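Local coordinates for protein afamin (Homo sapiens, PDB 6FAK) that carries hydrophobic molecules in body fluids, binding vitamin E and keeping lipidated Wnt proteins soluble and active, at residues A418-T423 with T469-V474; G405-Y410 with K432-F437. One frame throughout, in Å; residues are numbered along the deposited sequence.

Interaction 1: A418-T423 with T469-V474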
loop_
_atom_site.group_PDB
_atom_site.type_symbol
_atom_site.label_atom_id
_atom_site.label_comp_id
_atom_site.label_asym_id
_atom_site.label_seq_id
_atom_site.Cartn_x
_atom_site.Cartn_y
_atom_site.Cartn_z
ATOM N N ALA A 418 -2.712 -15.196 -12.752
ATOM C CA ALA A 418 -3.803 -14.954 -11.769
ATOM C C ALA A 418 -5.120 -14.584 -12.460
ATOM O O ALA A 418 -5.686 -13.535 -12.179
ATOM C CB ALA A 418 -3.394 -13.871 -10.754
ATOM N N PRO A 419 -5.562 -15.427 -13.405
ATOM C CA PRO A 419 -6.736 -15.090 -14.218
ATOM C C PRO A 419 -8.038 -15.064 -13.413
ATOM O O PRO A 419 -9.004 -14.487 -13.917
ATOM C CB PRO A 419 -6.768 -16.183 -15.289
ATOM C CG PRO A 419 -6.126 -17.357 -14.612
ATOM C CD PRO A 419 -5.027 -16.745 -13.794
ATOM N N GLN A 420 -8.044 -15.609 -12.183
ATOM C CA GLN A 420 -9.205 -15.631 -11.349
ATOM C C GLN A 420 -9.513 -14.252 -10.742
ATOM O O GLN A 420 -10.647 -14.013 -10.286
ATOM C CB GLN A 420 -9.050 -16.663 -10.208
ATOM C CG GLN A 420 -8.914 -18.132 -10.669
ATOM C CD GLN A 420 -7.515 -18.518 -11.101
ATOM O OE1 GLN A 420 -6.524 -17.766 -10.898
ATOM N NE2 GLN A 420 -7.384 -19.729 -11.589
ATOM N N LEU A 421 -8.550 -13.339 -10.738
ATOM C CA LEU A 421 -8.813 -11.949 -10.288
ATOM C C LEU A 421 -9.733 -11.202 -11.231
ATOM O O LEU A 421 -9.796 -11.481 -12.403
ATOM C CB LEU A 421 -7.512 -11.165 -10.142
ATOM C CG LEU A 421 -6.572 -11.753 -9.097
ATOM C CD1 LEU A 421 -5.260 -11.030 -9.088
ATOM C CD2 LEU A 421 -7.185 -11.791 -7.708
ATOM N N SER A 422 -10.536 -10.291 -10.696
ATOM C CA SER A 422 -11.330 -9.411 -11.528
ATOM C C SER A 422 -10.403 -8.585 -12.466
ATOM O O SER A 422 -9.249 -8.237 -12.153
ATOM C CB SER A 422 -12.180 -8.454 -10.703
ATOM O OG SER A 422 -11.371 -7.518 -10.038
ATOM N N THR A 423 -10.956 -8.295 -13.635
ATOM C CA THR A 423 -10.313 -7.415 -14.547
ATOM C C THR A 423 -9.937 -6.078 -13.928
ATOM O O THR A 423 -8.820 -5.588 -14.189
ATOM C CB THR A 423 -11.187 -7.239 -15.821
ATOM O OG1 THR A 423 -11.204 -8.506 -16.473
ATOM C CG2 THR A 423 -10.617 -6.199 -16.724
ATOM N N THR A 469 -7.691 -16.800 -1.578
ATOM C CA THR A 469 -7.525 -18.071 -2.231
ATOM C C THR A 469 -7.736 -17.764 -3.727
ATOM O O THR A 469 -8.873 -17.769 -4.214
ATOM C CB THR A 469 -8.520 -19.162 -1.698
ATOM O OG1 THR A 469 -9.841 -18.638 -1.716
ATOM C CG2 THR A 469 -8.202 -19.571 -0.263
ATOM N N ILE A 470 -6.635 -17.508 -4.426
ATOM C CA ILE A 470 -6.667 -17.181 -5.828
ATOM C C ILE A 470 -6.484 -18.413 -6.702
ATOM O O ILE A 470 -7.407 -18.827 -7.410
ATOM C CB ILE A 470 -5.690 -16.060 -6.103
ATOM C CG1 ILE A 470 -6.123 -14.806 -5.251
ATOM C CG2 ILE A 470 -5.613 -15.776 -7.621
ATOM C CD1 ILE A 470 -5.031 -13.791 -5.141
ATOM N N ASN A 471 -5.301 -19.003 -6.640
ATOM C CA ASN A 471 -5.050 -20.314 -7.182
ATOM C C ASN A 471 -3.858 -20.859 -6.417
ATOM O O ASN A 471 -3.150 -20.079 -5.730
ATOM C CB ASN A 471 -4.856 -20.285 -8.727
ATOM C CG ASN A 471 -3.658 -19.456 -9.172
ATOM O OD1 ASN A 471 -2.528 -19.674 -8.712
ATOM N ND2 ASN A 471 -3.896 -18.516 -10.119
ATOM N N PRO A 472 -3.601 -22.197 -6.514
ATOM C CA PRO A 472 -2.635 -22.746 -5.592
ATOM C C PRO A 472 -1.226 -22.169 -5.733
ATOM O O PRO A 472 -0.582 -21.925 -4.717
ATOM C CB PRO A 472 -2.683 -24.281 -5.859
ATOM C CG PRO A 472 -4.005 -24.521 -6.535
ATOM C CD PRO A 472 -4.344 -23.247 -7.264
ATOM N N ALA A 473 -0.782 -21.874 -6.954
ATOM C CA ALA A 473 0.576 -21.351 -7.171
ATOM C C ALA A 473 0.733 -19.911 -6.621
ATOM O O ALA A 473 1.679 -19.595 -5.915
ATOM C CB ALA A 473 0.940 -21.396 -8.674
ATOM N N VAL A 474 -0.251 -19.068 -6.884
ATOM C CA VAL A 474 -0.287 -17.698 -6.325
ATOM C C VAL A 474 -0.368 -17.727 -4.786
ATOM O O VAL A 474 0.368 -16.951 -4.096
ATOM C CB VAL A 474 -1.478 -16.880 -6.901
ATOM C CG1 VAL A 474 -1.651 -15.576 -6.124
ATOM C CG2 VAL A 474 -1.277 -16.565 -8.355
#
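Ile470 meets the 418-423 loop along most of its side chain. CD1 of Ile470 lies 3.9 Å from CD2 of Leu421, and its CG2 packs against CB of Ala418. The backbone O of Ile470 sits 3.7 Å from CG of Gln420. Asn471 follows with the polar link. Its ND2 gives a nearly straight bond (168°) of 2.8 Å to OE1 of Gln420, whose carbonyl plane it meets at a tilt, the two amides being turned 68° apart. The same ND2 also donates to Ile417 O. With CG set between the backbone N and the carbonyl carbon (chi1 62°), OD1 of Asn471 reaches Val474 N at 3.0 Å and caps the helix beginning at Pro472. Asn471 is thus an N-cap residue whose amide is used at both ends, and an alanine here would probably leave Val474 N uncapped and Gln420 OE1 without its donor. Val474 adds an apolar touch, CG2 to Ala418 CB at 4.2 Å. The type I turn from Ala418 to Leu421 follows directly on helix 376-417, and Gln420 NE2 hydrogen-bonds Asp495 OD2. The contact therefore joins the bend between helices 376-417 and 423-440 to the start of helix 472-479, with Leu461 of helix 446-462 touching both Leu421 and Ile470.

Interaction 2: G405-Y410 with K432-F437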
loop_
_atom_site.group_PDB
_atom_site.type_symbol
_atom_site.label_atom_id
_atom_site.label_comp_id
_atom_site.label_asym_id
_atom_site.label_seq_id
_atom_site.Cartn_x
_atom_site.Cartn_y
_atom_site.Cartn_z
ATOM N N GLY A 405 3.667 0.498 -23.167
ATOM C CA GLY A 405 4.192 -0.747 -23.768
ATOM C C GLY A 405 4.645 -1.777 -22.745
ATOM O O GLY A 405 4.348 -2.970 -22.867
ATOM N N LEU A 406 5.340 -1.316 -21.712
ATOM C CA LEU A 406 5.734 -2.188 -20.633
ATOM C C LEU A 406 4.516 -2.653 -19.848
ATOM O O LEU A 406 4.487 -3.787 -19.435
ATOM C CB LEU A 406 6.713 -1.503 -19.644
ATOM C CG LEU A 406 7.334 -2.438 -18.579
ATOM C CD1 LEU A 406 7.968 -3.708 -19.138
ATOM C CD2 LEU A 406 8.350 -1.692 -17.731
ATOM N N LYS A 407 3.563 -1.750 -19.604
ATOM C CA LYS A 407 2.333 -2.075 -18.879
ATOM C C LYS A 407 1.595 -3.253 -19.545
ATOM O O LYS A 407 1.185 -4.183 -18.847
ATOM C CB LYS A 407 1.427 -0.861 -18.736
ATOM C CG LYS A 407 0.173 -1.104 -17.912
ATOM C CD LYS A 407 -0.617 0.139 -17.538
ATOM C CE LYS A 407 -0.887 1.134 -18.671
ATOM N NZ LYS A 407 -1.229 0.562 -19.997
ATOM N N TYR A 408 1.507 -3.240 -20.879
ATOM C CA TYR A 408 0.796 -4.281 -21.619
ATOM C C TYR A 408 1.442 -5.641 -21.429
ATOM O O TYR A 408 0.739 -6.667 -21.281
ATOM C CB TYR A 408 0.696 -3.877 -23.112
ATOM C CG TYR A 408 0.002 -2.554 -23.349
ATOM C CD1 TYR A 408 -1.090 -2.156 -22.563
ATOM C CD2 TYR A 408 0.428 -1.693 -24.357
ATOM C CE1 TYR A 408 -1.738 -0.964 -22.797
ATOM C CE2 TYR A 408 -0.196 -0.486 -24.596
ATOM C CZ TYR A 408 -1.271 -0.131 -23.824
ATOM O OH TYR A 408 -1.883 1.068 -24.004
ATOM N N HIS A 409 2.777 -5.675 -21.343
ATOM C CA HIS A 409 3.501 -6.908 -21.059
ATOM C C HIS A 409 3.165 -7.456 -19.644
ATOM O O HIS A 409 2.932 -8.691 -19.485
ATOM C CB HIS A 409 5.024 -6.744 -21.237
ATOM C CG HIS A 409 5.461 -6.610 -22.671
ATOM N ND1 HIS A 409 6.592 -7.224 -23.164
ATOM C CD2 HIS A 409 4.905 -5.962 -23.724
ATOM C CE1 HIS A 409 6.719 -6.953 -24.452
ATOM N NE2 HIS A 409 5.708 -6.183 -24.817
ATOM N N TYR A 410 3.076 -6.569 -18.674
ATOM C CA TYR A 410 2.697 -6.919 -17.297
ATOM C C TYR A 410 1.247 -7.400 -17.145
ATOM O O TYR A 410 0.968 -8.345 -16.383
ATOM C CB TYR A 410 2.999 -5.785 -16.304
ATOM C CG TYR A 410 4.489 -5.700 -15.970
ATOM C CD1 TYR A 410 5.199 -6.840 -15.590
ATOM C CD2 TYR A 410 5.181 -4.502 -16.001
ATOM C CE1 TYR A 410 6.550 -6.790 -15.282
ATOM C CE2 TYR A 410 6.551 -4.452 -15.709
ATOM C CZ TYR A 410 7.217 -5.609 -15.368
ATOM O OH TYR A 410 8.544 -5.620 -15.036
ATOM N N LYS A 432 -0.016 -0.173 -11.006
ATOM C CA LYS A 432 0.883 -0.113 -9.871
ATOM C C LYS A 432 2.259 -0.713 -10.178
ATOM O O LYS A 432 3.284 -0.139 -9.804
ATOM C CB LYS A 432 0.278 -0.797 -8.655
ATOM C CG LYS A 432 -0.854 0.016 -8.075
ATOM C CD LYS A 432 -1.669 -0.717 -7.007
ATOM C CE LYS A 432 -2.984 0.034 -6.722
ATOM N NZ LYS A 432 -3.973 -0.754 -5.919
ATOM N N MET A 433 2.317 -1.834 -10.885
ATOM C CA MET A 433 3.630 -2.390 -11.228
ATOM C C MET A 433 4.455 -1.412 -12.096
ATOM O O MET A 433 5.621 -1.182 -11.813
ATOM C CB MET A 433 3.496 -3.736 -11.898
ATOM C CG MET A 433 4.802 -4.419 -12.225
ATOM S SD MET A 433 5.775 -4.808 -10.747
ATOM C CE MET A 433 4.964 -6.299 -10.212
ATOM N N VAL A 434 3.831 -0.799 -13.106
ATOM C CA VAL A 434 4.575 0.013 -14.043
ATOM C C VAL A 434 5.091 1.296 -13.390
ATOM O O VAL A 434 6.132 1.789 -13.771
ATOM C CB VAL A 434 3.814 0.200 -15.375
ATOM C CG1 VAL A 434 2.762 1.273 -15.302
ATOM C CG2 VAL A 434 4.801 0.473 -16.475
ATOM N N THR A 435 4.364 1.776 -12.397
ATOM C CA THR A 435 4.723 2.975 -11.618
ATOM C C THR A 435 6.042 2.875 -10.875
ATOM O O THR A 435 6.742 3.871 -10.730
ATOM C CB THR A 435 3.559 3.337 -10.694
ATOM O OG1 THR A 435 2.463 3.646 -11.547
ATOM C CG2 THR A 435 3.864 4.545 -9.834
ATOM N N ALA A 436 6.408 1.679 -10.440
ATOM C CA ALA A 436 7.734 1.439 -9.930
ATOM C C ALA A 436 8.799 1.873 -10.941
ATOM O O ALA A 436 9.822 2.469 -10.555
ATOM C CB ALA A 436 7.931 -0.018 -9.594
ATOM N N PHE A 437 8.583 1.572 -12.209
ATOM C CA PHE A 437 9.576 1.901 -13.257
ATOM C C PHE A 437 9.577 3.331 -13.716
ATOM O O PHE A 437 10.663 3.915 -13.895
ATOM C CB PHE A 437 9.453 0.932 -14.425
ATOM C CG PHE A 437 9.631 -0.457 -13.982
ATOM C CD1 PHE A 437 10.881 -0.942 -13.763
ATOM C CD2 PHE A 437 8.545 -1.230 -13.642
ATOM C CE1 PHE A 437 11.062 -2.210 -13.267
ATOM C CE2 PHE A 437 8.723 -2.498 -13.140
ATOM C CZ PHE A 437 9.989 -2.980 -12.938
#
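Helices 405-410 and 432-437 run roughly antiparallel, their directions 138° apart and their axes 9.4 Å from each other, with Lys407 and Val434 closest in the backbone. Val434 comes in against the first helix with CG2, which lies 4.0 Å from Lys407 N and also touches CB of Leu406. Lys407 passes Val434 CG1 with its CD, and NZ goes on to a salt bridge with Asp527. The segments belong to helices 376-417 and 423-440, consecutive in the third albumin domain and part of the all-helical architecture of the serum albumin family, and the side chains between them are largely buried and apolar. Met433, its CG anti to the backbone N (chi1 -177°), places that CG over the centre of the Tyr410 ring, 3.8 Å from the centroid, in a CH-pi contact. Beyond it the chain bends, and SD of Met433 stands higher above the same face, 5.0 Å from the Tyr410 centroid, a more distant Met-aromatic contact. Phe437 lies beside the same tyrosine, the planes nearly parallel (17°) but offset until there is little face-to-face overlap, with Tyr410 OH 3.7 Å from Phe437 CE2. Leu406 CD2 reaches the Phe437 ring at CD2, 4.1 Å away.

How the interactions relate
Both contacts lie in the third albumin domain and involve the same helical hairpin: interaction 2 is where 405-410 of helix 376-417 crosses 432-437 of helix 423-440, and interaction 1 holds the loop that connects them against the start of helix 472-479. Their centres are 19 Å apart and their nearest atoms about 9 Å, so they do not touch. Helix 446-462 borders both, through Leu461 at interaction 1 and through Val450, Val457 and Phe458 at interaction 2. This helix also lines the bound polyether, and Ala436 rests on Leu453 there. Neither contact includes residues of the hydrophobic pocket, which belongs to the second domain. A bound N-acetylglucosamine is about 13 Å from the Ile470 side chain.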